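GCN5-related N-acetyltransferase (Anabaena variabilis, PDB 2OZG) binds coenzyme A and probably transfers acetyl groups to amines, perhaps those of aminoglycosides, as a GNAT-family enzyme in a six-chain assembly. Local coordinates at residues 136-140 against 263-267; 199-204 against 216-220; 226-231 against 255-261. All coordinates share one frame; numbering follows the deposited sequence.

Contact 1. Residues 136-140 against 263-267; sequences SSCVW and SSVID
The indole of Trp140 is overlapped on one face by Asp267, whose CB sits near the rim, 3.6 Å from Trp140 NE1, with the carboxylate turned 46° from the ring. The edge of the same indole meets two loop carbonyls. Trp140 NE1 donates to Ser264 O at 3.0 Å; that oxygen stays close to the ring plane, while the donor is tilted from the plane of the carbonyl. Farther along the rim, Val265 O lies 3.2 Å from Trp140 CZ2. With CG anti to its carbonyl carbon (chi1 -74°), the ring reaches toward the loop and brings its NE1 edge to the carbonyls. Asp267 is steadied in turn by Ser263 OG, which donates to the anti lone pair of Asp267 OD1 at 2.7 Å, while OD2 accepts from Thr270 N. Ser264 OG accepts from Ile266 N, forming an ST turn. At the backbone, Ser263 N donates to Cys138 O at 3.0 Å, and a water bridges Ser263 O and Cys138 N. The apolar part centres on Val265: its CG2 rests 3.6 Å from Ser136 CB and also meets Cys138 CB. Val265 and its counterpart in a second subunit pack together, and Arg285 of that subunit bonds Asp267 O. The loop leaving strand 258-263, in the second GNAT region, is thus placed at this interface against strand 132-143, whose other edge pairs with strand 279-290.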
loop_
_atom_site.group_PDB
_atom_site.type_symbol
_atom_site.label_atom_id
_atom_site.label_comp_id
_atom_site.label_asym_id
_atom_site.label_seq_id
_atom_site.Cartn_x
_atom_site.Cartn_y
_atom_site.Cartn_z
ATOM N N SER A 136 -12.877 18.061 -21.410
ATOM C CA SER A 136 -12.025 17.434 -20.407
ATOM C C SER A 136 -11.590 18.316 -19.254
ATOM O O SER A 136 -11.616 19.539 -19.349
ATOM C CB SER A 136 -10.773 16.901 -21.108
ATOM O OG SER A 136 -11.141 15.981 -22.136
ATOM N N SER A 137 -11.256 17.656 -18.131
ATOM C CA SER A 137 -10.594 18.298 -16.999
ATOM C C SER A 137 -9.615 17.218 -16.582
ATOM O O SER A 137 -9.920 16.029 -16.665
ATOM C CB SER A 137 -11.525 18.656 -15.840
ATOM O OG SER A 137 -12.201 17.484 -15.381
ATOM N N CYS A 138 -8.443 17.645 -16.147
ATOM C CA CYS A 138 -7.332 16.735 -15.868
ATOM C C CYS A 138 -6.476 17.340 -14.774
ATOM O O CYS A 138 -6.096 18.521 -14.868
ATOM C CB CYS A 138 -6.481 16.602 -17.135
ATOM S SG CYS A 138 -5.293 15.409 -17.055
ATOM N N VAL A 139 -6.180 16.532 -13.770
ATOM C CA VAL A 139 -5.296 16.901 -12.685
ATOM C C VAL A 139 -3.975 16.190 -12.902
ATOM O O VAL A 139 -3.911 14.976 -12.988
ATOM C CB VAL A 139 -5.872 16.526 -11.293
ATOM C CG1 VAL A 139 -4.875 16.919 -10.234
ATOM C CG2 VAL A 139 -7.152 17.294 -11.065
ATOM N N TRP A 140 -2.938 17.005 -13.072
ATOM C CA TRP A 140 -1.593 16.552 -13.246
ATOM C C TRP A 140 -0.836 16.625 -11.949
ATOM O O TRP A 140 -1.141 17.448 -11.131
ATOM C CB TRP A 140 -0.875 17.461 -14.249
ATOM C CG TRP A 140 -1.318 17.211 -15.648
ATOM C CD1 TRP A 140 -2.406 17.724 -16.249
ATOM C CD2 TRP A 140 -0.691 16.337 -16.606
ATOM N NE1 TRP A 140 -2.490 17.255 -17.529
ATOM C CE2 TRP A 140 -1.444 16.410 -17.784
ATOM C CE3 TRP A 140 0.447 15.552 -16.590
ATOM C CZ2 TRP A 140 -1.116 15.682 -18.947
ATOM C CZ3 TRP A 140 0.800 14.841 -17.764
ATOM C CH2 TRP A 140 -0.001 14.922 -18.922
ATOM N N SER A 263 -4.969 21.087 -16.051
ATOM C CA SER A 263 -4.694 21.447 -17.365
ATOM C C SER A 263 -5.561 20.591 -18.322
ATOM O O SER A 263 -6.596 19.986 -17.976
ATOM C CB SER A 263 -3.208 21.251 -17.616
ATOM O OG SER A 263 -2.832 21.909 -18.771
ATOM N N SER A 264 -5.146 20.654 -19.560
ATOM C CA SER A 264 -5.680 19.858 -20.596
ATOM C C SER A 264 -5.116 18.449 -20.485
ATOM O O SER A 264 -4.033 18.230 -19.890
ATOM C CB SER A 264 -5.135 20.388 -21.902
ATOM O OG SER A 264 -5.614 19.505 -22.890
ATOM N N VAL A 265 -5.761 17.506 -21.140
ATOM C CA VAL A 265 -5.242 16.142 -21.129
ATOM C C VAL A 265 -3.934 16.101 -21.917
ATOM O O VAL A 265 -3.021 15.386 -21.554
ATOM C CB VAL A 265 -6.314 15.166 -21.615
ATOM C CG1 VAL A 265 -5.819 13.760 -21.539
ATOM C CG2 VAL A 265 -7.566 15.286 -20.698
ATOM N N ILE A 266 -3.833 16.885 -22.990
ATOM C CA ILE A 266 -2.594 17.041 -23.701
ATOM C C ILE A 266 -1.974 18.353 -23.211
ATOM O O ILE A 266 -1.970 19.356 -23.899
ATOM C CB ILE A 266 -2.781 17.080 -25.238
ATOM C CG1 ILE A 266 -3.609 15.899 -25.685
ATOM C CG2 ILE A 266 -1.389 16.993 -25.916
ATOM C CD1 ILE A 266 -2.846 14.659 -25.629
ATOM N N ASP A 267 -1.456 18.332 -22.005
ATOM C CA ASP A 267 -0.936 19.533 -21.415
ATOM C C ASP A 267 0.333 20.046 -22.124
ATOM O O ASP A 267 1.291 19.324 -22.302
ATOM C CB ASP A 267 -0.671 19.272 -19.942
ATOM C CG ASP A 267 0.245 20.300 -19.315
ATOM O OD1 ASP A 267 -0.223 21.380 -18.962
ATOM O OD2 ASP A 267 1.446 19.983 -19.142
HETATM O O HOH W 1 -8.555 20.815 -16.169
#

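Contact 2. Residues 199-204 against 216-220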
loop_
_atom_site.group_PDB
_atom_site.type_symbol
_atom_site.label_atom_id
_atom_site.label_comp_id
_atom_site.label_asym_id
_atom_site.label_seq_id
_atom_site.Cartn_x
_atom_site.Cartn_y
_atom_site.Cartn_z
ATOM N N GLU A 199 -6.141 26.203 6.357
ATOM C CA GLU A 199 -5.242 26.570 5.276
ATOM C C GLU A 199 -5.227 28.032 4.789
ATOM O O GLU A 199 -6.158 28.822 4.992
ATOM C CB GLU A 199 -5.438 25.566 4.116
ATOM C CG GLU A 199 -6.812 25.614 3.447
ATOM C CD GLU A 199 -7.110 24.448 2.494
ATOM O OE1 GLU A 199 -6.289 23.503 2.440
ATOM O OE2 GLU A 199 -8.179 24.481 1.816
ATOM N N THR A 200 -4.092 28.359 4.183
ATOM C CA THR A 200 -3.817 29.671 3.676
ATOM C C THR A 200 -3.867 29.572 2.162
ATOM O O THR A 200 -3.447 28.573 1.564
ATOM C CB THR A 200 -2.435 30.177 4.156
ATOM O OG1 THR A 200 -2.396 30.150 5.591
ATOM C CG2 THR A 200 -2.158 31.607 3.661
ATOM N N LEU A 201 -4.431 30.618 1.578
ATOM C CA LEU A 201 -4.564 30.728 0.157
ATOM C C LEU A 201 -3.436 31.621 -0.306
ATOM O O LEU A 201 -3.230 32.724 0.220
ATOM C CB LEU A 201 -5.901 31.369 -0.183
ATOM C CG LEU A 201 -6.257 31.394 -1.664
ATOM C CD1 LEU A 201 -6.444 29.976 -2.242
ATOM C CD2 LEU A 201 -7.498 32.200 -1.866
ATOM N N TYR A 202 -2.688 31.156 -1.282
ATOM C CA TYR A 202 -1.589 31.942 -1.828
ATOM C C TYR A 202 -1.975 32.318 -3.271
ATOM O O TYR A 202 -2.518 31.499 -4.053
ATOM C CB TYR A 202 -0.294 31.103 -1.774
ATOM C CG TYR A 202 0.100 30.746 -0.380
ATOM C CD1 TYR A 202 0.764 31.679 0.433
ATOM C CD2 TYR A 202 -0.220 29.524 0.165
ATOM C CE1 TYR A 202 1.093 31.390 1.720
ATOM C CE2 TYR A 202 0.109 29.218 1.495
ATOM C CZ TYR A 202 0.781 30.139 2.249
ATOM O OH TYR A 202 1.114 29.853 3.546
ATOM N N SER A 203 -1.699 33.549 -3.616
ATOM C CA SER A 203 -1.990 34.126 -4.936
ATOM C C SER A 203 -0.820 35.029 -5.338
ATOM O O SER A 203 -0.396 35.900 -4.564
ATOM C CB SER A 203 -3.207 35.026 -4.808
ATOM O OG SER A 203 -4.337 34.291 -4.518
ATOM N N TYR A 204 -0.289 34.823 -6.535
ATOM C CA TYR A 204 0.829 35.597 -7.035
ATOM C C TYR A 204 0.494 36.008 -8.448
ATOM O O TYR A 204 -0.122 35.234 -9.173
ATOM C CB TYR A 204 2.079 34.679 -7.098
ATOM C CG TYR A 204 2.705 34.422 -5.749
ATOM C CD1 TYR A 204 2.141 33.518 -4.855
ATOM C CD2 TYR A 204 3.889 35.052 -5.380
ATOM C CE1 TYR A 204 2.697 33.293 -3.657
ATOM C CE2 TYR A 204 4.464 34.838 -4.137
ATOM C CZ TYR A 204 3.854 33.984 -3.280
ATOM O OH TYR A 204 4.459 33.740 -2.076
ATOM N N ILE A 216 -0.720 32.667 -10.379
ATOM C CA ILE A 216 -0.859 31.331 -9.769
ATOM C C ILE A 216 -1.583 31.485 -8.445
ATOM O O ILE A 216 -1.244 32.370 -7.630
ATOM C CB ILE A 216 0.506 30.642 -9.488
ATOM C CG1 ILE A 216 1.463 30.809 -10.655
ATOM C CG2 ILE A 216 0.300 29.189 -9.131
ATOM C CD1 ILE A 216 2.871 30.203 -10.437
ATOM N N ILE A 217 -2.571 30.609 -8.237
ATOM C CA ILE A 217 -3.351 30.532 -7.009
ATOM C C ILE A 217 -3.231 29.104 -6.480
ATOM O O ILE A 217 -3.522 28.158 -7.218
ATOM C CB ILE A 217 -4.826 30.825 -7.224
ATOM C CG1 ILE A 217 -5.003 32.192 -7.855
ATOM C CG2 ILE A 217 -5.542 30.753 -5.850
ATOM C CD1 ILE A 217 -6.413 32.475 -8.326
ATOM N N PHE A 218 -2.831 28.973 -5.207
ATOM C CA PHE A 218 -2.555 27.683 -4.654
ATOM C C PHE A 218 -2.701 27.575 -3.165
ATOM O O PHE A 218 -2.819 28.577 -2.431
ATOM C CB PHE A 218 -1.179 27.239 -5.157
ATOM C CG PHE A 218 0.001 27.998 -4.531
ATOM C CD1 PHE A 218 0.538 27.571 -3.320
ATOM C CD2 PHE A 218 0.556 29.114 -5.142
ATOM C CE1 PHE A 218 1.576 28.257 -2.702
ATOM C CE2 PHE A 218 1.649 29.769 -4.547
ATOM C CZ PHE A 218 2.149 29.313 -3.326
ATOM N N THR A 219 -2.745 26.335 -2.714
ATOM C CA THR A 219 -2.743 26.000 -1.295
ATOM C C THR A 219 -1.611 24.983 -1.077
ATOM O O THR A 219 -1.065 24.419 -2.040
ATOM C CB THR A 219 -4.077 25.355 -0.798
ATOM O OG1 THR A 219 -4.362 24.188 -1.567
ATOM C CG2 THR A 219 -5.246 26.320 -0.885
ATOM N N GLN A 220 -1.214 24.786 0.164
ATOM C CA GLN A 220 -0.176 23.834 0.468
ATOM C C GLN A 220 -0.699 23.071 1.654
ATOM O O GLN A 220 -1.391 23.647 2.486
ATOM C CB GLN A 220 1.084 24.541 0.970
ATOM C CG GLN A 220 1.603 25.667 0.144
ATOM C CD GLN A 220 2.899 26.166 0.733
ATOM O OE1 GLN A 220 2.961 26.573 1.921
ATOM N NE2 GLN A 220 3.946 26.095 -0.054
HETATM O O HOH W 2 -6.567 22.322 0.179
HETATM O O HOH W 3 -2.239 26.548 2.084
HETATM O O HOH W 4 0.925 27.035 4.092
#
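Tyr202 lays its CB over the face of the Phe218 ring, 3.5 Å from the centroid and 17° off the normal, a CH-pi contact. The two rings are nearly parallel, at 22°, yet slid so far apart that they barely overlap. Tyr204 meets Phe218 rim to rim, with Tyr204 CE1 3.8 Å from Phe218 CE2, and the three rings form an aromatic cluster on one face of the hairpin. Phe218 CG lies between its backbone N and carbonyl carbon (chi1 72°), which carries the ring across to the partner strand and beneath Tyr202 CB. On the face bearing Ser203 and Ile217, Leu201 CD1 packs against Ile217 CG2 at 3.8 Å.

The backbone sets this register. Tyr202 and Phe218 form an antiparallel hydrogen-bonded pair, with Tyr202 N to Phe218 O at 2.8 Å and the return bond equally short; Tyr204 and Ile216 repeat the pattern. Between them, Ser203 and Ile217 are a non-hydrogen-bonded pair, and Ile217 CA makes a CA-H...O contact with Tyr202 O.

Farther out, Gln220 crosses Tyr202 at about a right angle, and a water joins Tyr202 OH, at 2.9 Å, to Gln220 OE1; the amide of Gln220 lies beside the side chain of Gln255, whose amide orientation is uncertain. Phe248 of helix 239-250 packs on Tyr204, Ile216 and Phe218. The hydroxyl of Tyr204 bonds Gln29 and Glu90 of a third subunit.

The chemistry is therefore divided: regular backbone bonds fix the two strands, the aromatic face gives the hairpin an apolar surface for the helix, and the polar ends of the two tyrosines are satisfied by water and by a neighbouring chain.

Contact 3. Residues 226-231 against 255-261; sequences GSILRI and QIDKVTW. With COA (coenzyme A), chain C.
Ser227 and Asp257 exchange bonds at the start of the paired strands. Ser227 N donates to Asp257 OD2 at 2.8 Å, almost straight (169°), reaching the anti side of that oxygen from out of the carboxylate plane. With Ser227 OG between the backbone N and the carbonyl carbon (chi1 63°), the hydroxyl accepts from Asp257 N at 2.9 Å and donates to Gln255 O. Replacing it with alanine removes the hydroxyl and would probably leave Asp257 N without that acceptor and Gln255 O without this donor.

Beyond, the backbones pair in parallel: Leu229 N to Lys258 O, Thr260 N to Leu229 O, Ile231 N to Thr260 O.

Apolar contacts fill one face, where Leu229 CB meets Ile256 CG2 and Ile231 CD1 meets Val259 CG1, both at 3.8 Å. On the other, Ile228 CD1 packs on Thr260 CG2, a water links Thr260 OG1 to Arg230 NH1, and Arg230 NE is salt-bridged to Glu221.

In the conformer modelled, Gln255 CG packs 3.8 Å from coenzyme A O9P; Gly93 N of a third subunit hydrogen-bonds that ligand.

Such a helix-linked parallel pair is consistent with the GNAT fold: apolar side chains face helix 239-250, while the reverse mixes Ile228 with water and charge.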
loop_
_atom_site.group_PDB
_atom_site.type_symbol
_atom_site.label_atom_id
_atom_site.label_comp_id
_atom_site.label_asym_id
_atom_site.label_seq_id
_atom_site.Cartn_x
_atom_site.Cartn_y
_atom_site.Cartn_z
ATOM N N GLY A 226 3.186 13.000 2.515
ATOM C CA GLY A 226 4.200 14.065 2.456
ATOM C C GLY A 226 3.572 15.429 2.202
ATOM O O GLY A 226 2.443 15.688 2.592
ATOM N N SER A 227 4.304 16.320 1.558
ATOM C CA SER A 227 3.792 17.656 1.353
ATOM C C SER A 227 3.356 17.892 -0.084
ATOM O O SER A 227 3.904 17.381 -1.047
ATOM C CB SER A 227 4.782 18.711 1.801
ATOM O OG SER A 227 5.943 18.619 1.027
ATOM N N ILE A 228 2.337 18.698 -0.213
ATOM C CA ILE A 228 1.768 18.939 -1.534
ATOM C C ILE A 228 1.328 20.380 -1.692
ATOM O O ILE A 228 0.820 21.006 -0.763
ATOM C CB ILE A 228 0.586 17.992 -1.742
ATOM C CG1 ILE A 228 0.010 18.109 -3.113
ATOM C CG2 ILE A 228 -0.548 18.278 -0.712
ATOM C CD1 ILE A 228 -0.780 16.820 -3.518
ATOM N N LEU A 229 1.580 20.898 -2.879
ATOM C CA LEU A 229 1.174 22.215 -3.225
ATOM C C LEU A 229 0.152 22.011 -4.301
ATOM O O LEU A 229 0.443 21.418 -5.356
ATOM C CB LEU A 229 2.375 23.017 -3.700
ATOM C CG LEU A 229 2.123 24.484 -4.059
ATOM C CD1 LEU A 229 3.410 25.317 -3.859
ATOM C CD2 LEU A 229 1.553 24.703 -5.424
ATOM N N ARG A 230 -1.060 22.465 -4.051
ATOM C CA ARG A 230 -2.156 22.234 -5.029
ATOM C C ARG A 230 -2.488 23.541 -5.731
ATOM O O ARG A 230 -3.022 24.463 -5.101
ATOM C CB ARG A 230 -3.388 21.697 -4.311
ATOM C CG ARG A 230 -3.150 20.473 -3.411
ATOM C CD ARG A 230 -4.475 19.998 -2.780
ATOM N NE ARG A 230 -4.285 18.912 -1.815
ATOM C CZ ARG A 230 -4.301 17.618 -2.140
ATOM N NH1 ARG A 230 -4.404 17.236 -3.389
ATOM N NH2 ARG A 230 -4.131 16.690 -1.209
ATOM N N ILE A 231 -2.156 23.642 -7.026
ATOM C CA ILE A 231 -2.456 24.812 -7.801
ATOM C C ILE A 231 -3.924 24.726 -8.243
ATOM O O ILE A 231 -4.292 23.851 -9.011
ATOM C CB ILE A 231 -1.523 24.941 -9.014
ATOM C CG1 ILE A 231 -0.057 25.124 -8.568
ATOM C CG2 ILE A 231 -1.935 26.112 -9.875
ATOM C CD1 ILE A 231 0.982 25.040 -9.691
ATOM N N GLN A 255 10.789 22.400 0.277
ATOM C CA GLN A 255 9.606 22.461 1.170
ATOM C C GLN A 255 8.409 21.593 0.766
ATOM O O GLN A 255 7.561 21.280 1.597
ATOM C CB GLN A 255 9.086 23.937 1.432
ATOM C CG GLN A 255 8.695 24.919 0.255
ATOM C CD GLN A 255 7.487 25.912 0.585
ATOM O OE1 GLN A 255 6.414 25.494 1.090
ATOM N NE2 GLN A 255 7.654 27.212 0.242
ATOM N N ILE A 256 8.345 21.244 -0.511
ATOM C CA ILE A 256 7.184 20.580 -1.117
ATOM C C ILE A 256 7.619 19.349 -1.913
ATOM O O ILE A 256 8.344 19.474 -2.837
ATOM C CB ILE A 256 6.512 21.546 -2.074
ATOM C CG1 ILE A 256 5.970 22.787 -1.337
ATOM C CG2 ILE A 256 5.388 20.880 -2.887
ATOM C CD1 ILE A 256 4.928 22.421 -0.265
ATOM N N ASP A 257 7.069 18.185 -1.604
ATOM C CA ASP A 257 7.380 16.948 -2.341
ATOM C C ASP A 257 6.710 16.839 -3.729
ATOM O O ASP A 257 7.331 16.424 -4.692
ATOM C CB ASP A 257 6.891 15.743 -1.531
ATOM C CG ASP A 257 7.553 15.656 -0.156
ATOM O OD1 ASP A 257 8.767 15.894 -0.094
ATOM O OD2 ASP A 257 6.838 15.385 0.838
ATOM N N LYS A 258 5.449 17.229 -3.815
ATOM C CA LYS A 258 4.658 17.070 -5.041
ATOM C C LYS A 258 3.824 18.295 -5.336
ATOM O O LYS A 258 3.310 18.928 -4.399
ATOM C CB LYS A 258 3.737 15.869 -4.773
ATOM C CG LYS A 258 2.861 15.435 -5.832
ATOM C CD LYS A 258 2.141 14.109 -5.464
ATOM C CE LYS A 258 3.065 12.893 -5.590
ATOM N NZ LYS A 258 2.288 11.609 -5.542
ATOM N N VAL A 259 3.672 18.614 -6.623
ATOM C CA VAL A 259 2.831 19.707 -7.055
ATOM C C VAL A 259 1.765 19.153 -7.996
ATOM O O VAL A 259 2.052 18.269 -8.855
ATOM C CB VAL A 259 3.596 20.790 -7.846
ATOM C CG1 VAL A 259 2.619 21.853 -8.367
ATOM C CG2 VAL A 259 4.678 21.440 -7.004
ATOM N N THR A 260 0.533 19.644 -7.825
ATOM C CA THR A 260 -0.546 19.333 -8.760
ATOM C C THR A 260 -1.117 20.598 -9.383
ATOM O O THR A 260 -1.090 21.688 -8.791
ATOM C CB THR A 260 -1.745 18.614 -8.070
ATOM O OG1 THR A 260 -2.382 19.523 -7.152
ATOM C CG2 THR A 260 -1.308 17.400 -7.325
ATOM N N TRP A 261 -1.570 20.455 -10.616
ATOM C CA TRP A 261 -2.267 21.531 -11.312
ATOM C C TRP A 261 -3.283 20.939 -12.272
ATOM O O TRP A 261 -3.136 19.776 -12.738
ATOM C CB TRP A 261 -1.287 22.446 -12.057
ATOM C CG TRP A 261 -0.696 21.906 -13.306
ATOM C CD1 TRP A 261 -1.008 22.313 -14.560
ATOM C CD2 TRP A 261 0.345 20.893 -13.472
ATOM N NE1 TRP A 261 -0.260 21.620 -15.482
ATOM C CE2 TRP A 261 0.539 20.726 -14.850
ATOM C CE3 TRP A 261 1.084 20.090 -12.591
ATOM C CZ2 TRP A 261 1.508 19.841 -15.375
ATOM C CZ3 TRP A 261 1.991 19.204 -13.102
ATOM C CH2 TRP A 261 2.197 19.084 -14.463
HETATM N N1A COA C . 17.942 22.368 -2.797
HETATM C C2A COA C . 19.277 22.364 -2.972
HETATM N N3A COA C . 20.007 23.497 -2.950
HETATM C C4A COA C . 19.384 24.686 -2.755
HETATM C C5A COA C . 18.005 24.741 -2.582
HETATM C C6A COA C . 17.282 23.531 -2.608
HETATM N N6A COA C . 15.942 23.462 -2.445
HETATM N N7A COA C . 17.699 26.051 -2.424
HETATM C C8A COA C . 18.846 26.774 -2.500
HETATM N N9A COA C . 19.867 25.924 -2.698
HETATM C C1B COA C . 21.326 26.210 -2.848
HETATM C C2B COA C . 21.666 26.714 -4.249
HETATM O O2B COA C . 21.892 25.637 -5.188
HETATM C C3B COA C . 22.870 27.611 -3.992
HETATM O O3B COA C . 24.119 26.959 -4.265
HETATM P P3B COA C . 24.898 27.230 -5.672
HETATM O O7A COA C . 25.537 28.594 -5.475
HETATM O O8A COA C . 25.834 26.031 -5.787
HETATM O O9A COA C . 23.820 27.271 -6.749
HETATM C C4B COA C . 22.784 28.030 -2.527
HETATM O O4B COA C . 21.785 27.204 -1.916
HETATM C C5B COA C . 22.424 29.508 -2.365
HETATM O O5B COA C . 21.100 29.721 -2.877
HETATM P P1A COA C . 20.128 30.938 -2.395
HETATM O O1A COA C . 20.833 31.765 -1.345
HETATM O O2A COA C . 19.614 31.634 -3.655
HETATM O O3A COA C . 18.873 30.109 -1.753
HETATM P P2A COA C . 17.313 30.615 -1.766
HETATM O O4A COA C . 17.346 32.111 -1.443
HETATM O O5A COA C . 16.695 30.181 -3.094
HETATM O O6A COA C . 16.662 29.744 -0.507
HETATM C CBP COA C . 15.063 28.122 0.688
HETATM C CCP COA C . 15.358 29.088 -0.480
HETATM C CDP COA C . 15.829 28.674 1.889
HETATM C CEP COA C . 15.764 26.815 0.328
HETATM C CAP COA C . 13.488 28.057 0.934
HETATM O OAP COA C . 13.052 28.857 2.085
HETATM C C9P COA C . 12.684 26.729 1.019
HETATM O O9P COA C . 12.287 26.059 -0.079
HETATM N N8P COA C . 12.222 26.189 2.165
HETATM C C7P COA C . 12.335 26.483 3.595
HETATM C C6P COA C . 12.930 25.183 4.111
HETATM C C5P COA C . 14.426 25.330 4.347
HETATM O O5P COA C . 15.159 25.822 3.492
HETATM N N4P COA C . 14.908 24.873 5.512
HETATM C C3P COA C . 16.305 24.886 5.938
HETATM C C2P COA C . 16.294 24.388 7.366
HETATM S S1P COA C . 15.526 25.630 8.487
HETATM O O HOH W 5 -4.727 18.478 -6.121
HETATM O O HOH W 6 -4.218 20.920 -8.517
#

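The three contacts join neighbouring strands and the loops that flank them. Every touching residue of contact 1 is buried, and its centre lies about 12 Å from that of the chain; contacts 2 and 3, centred about 22 and 24 Å out, include partly exposed residues, and contact 3 the exposed Asp257. Pairing of strands 211-222 and 227-236 joins contacts 2 and 3 through Thr219 O and Arg230 N. Trp140 N meets Trp261 O between contacts 1 and 3; contacts 1 and 2 do not touch. Contact 1 holds a carboxylate-braced loop to a strand by indole and backbone N-H, contact 2 is an aromatic antiparallel hairpin, and contact 3 pairs parallel strands with aliphatic packing on the helix side and polar bonds at their start.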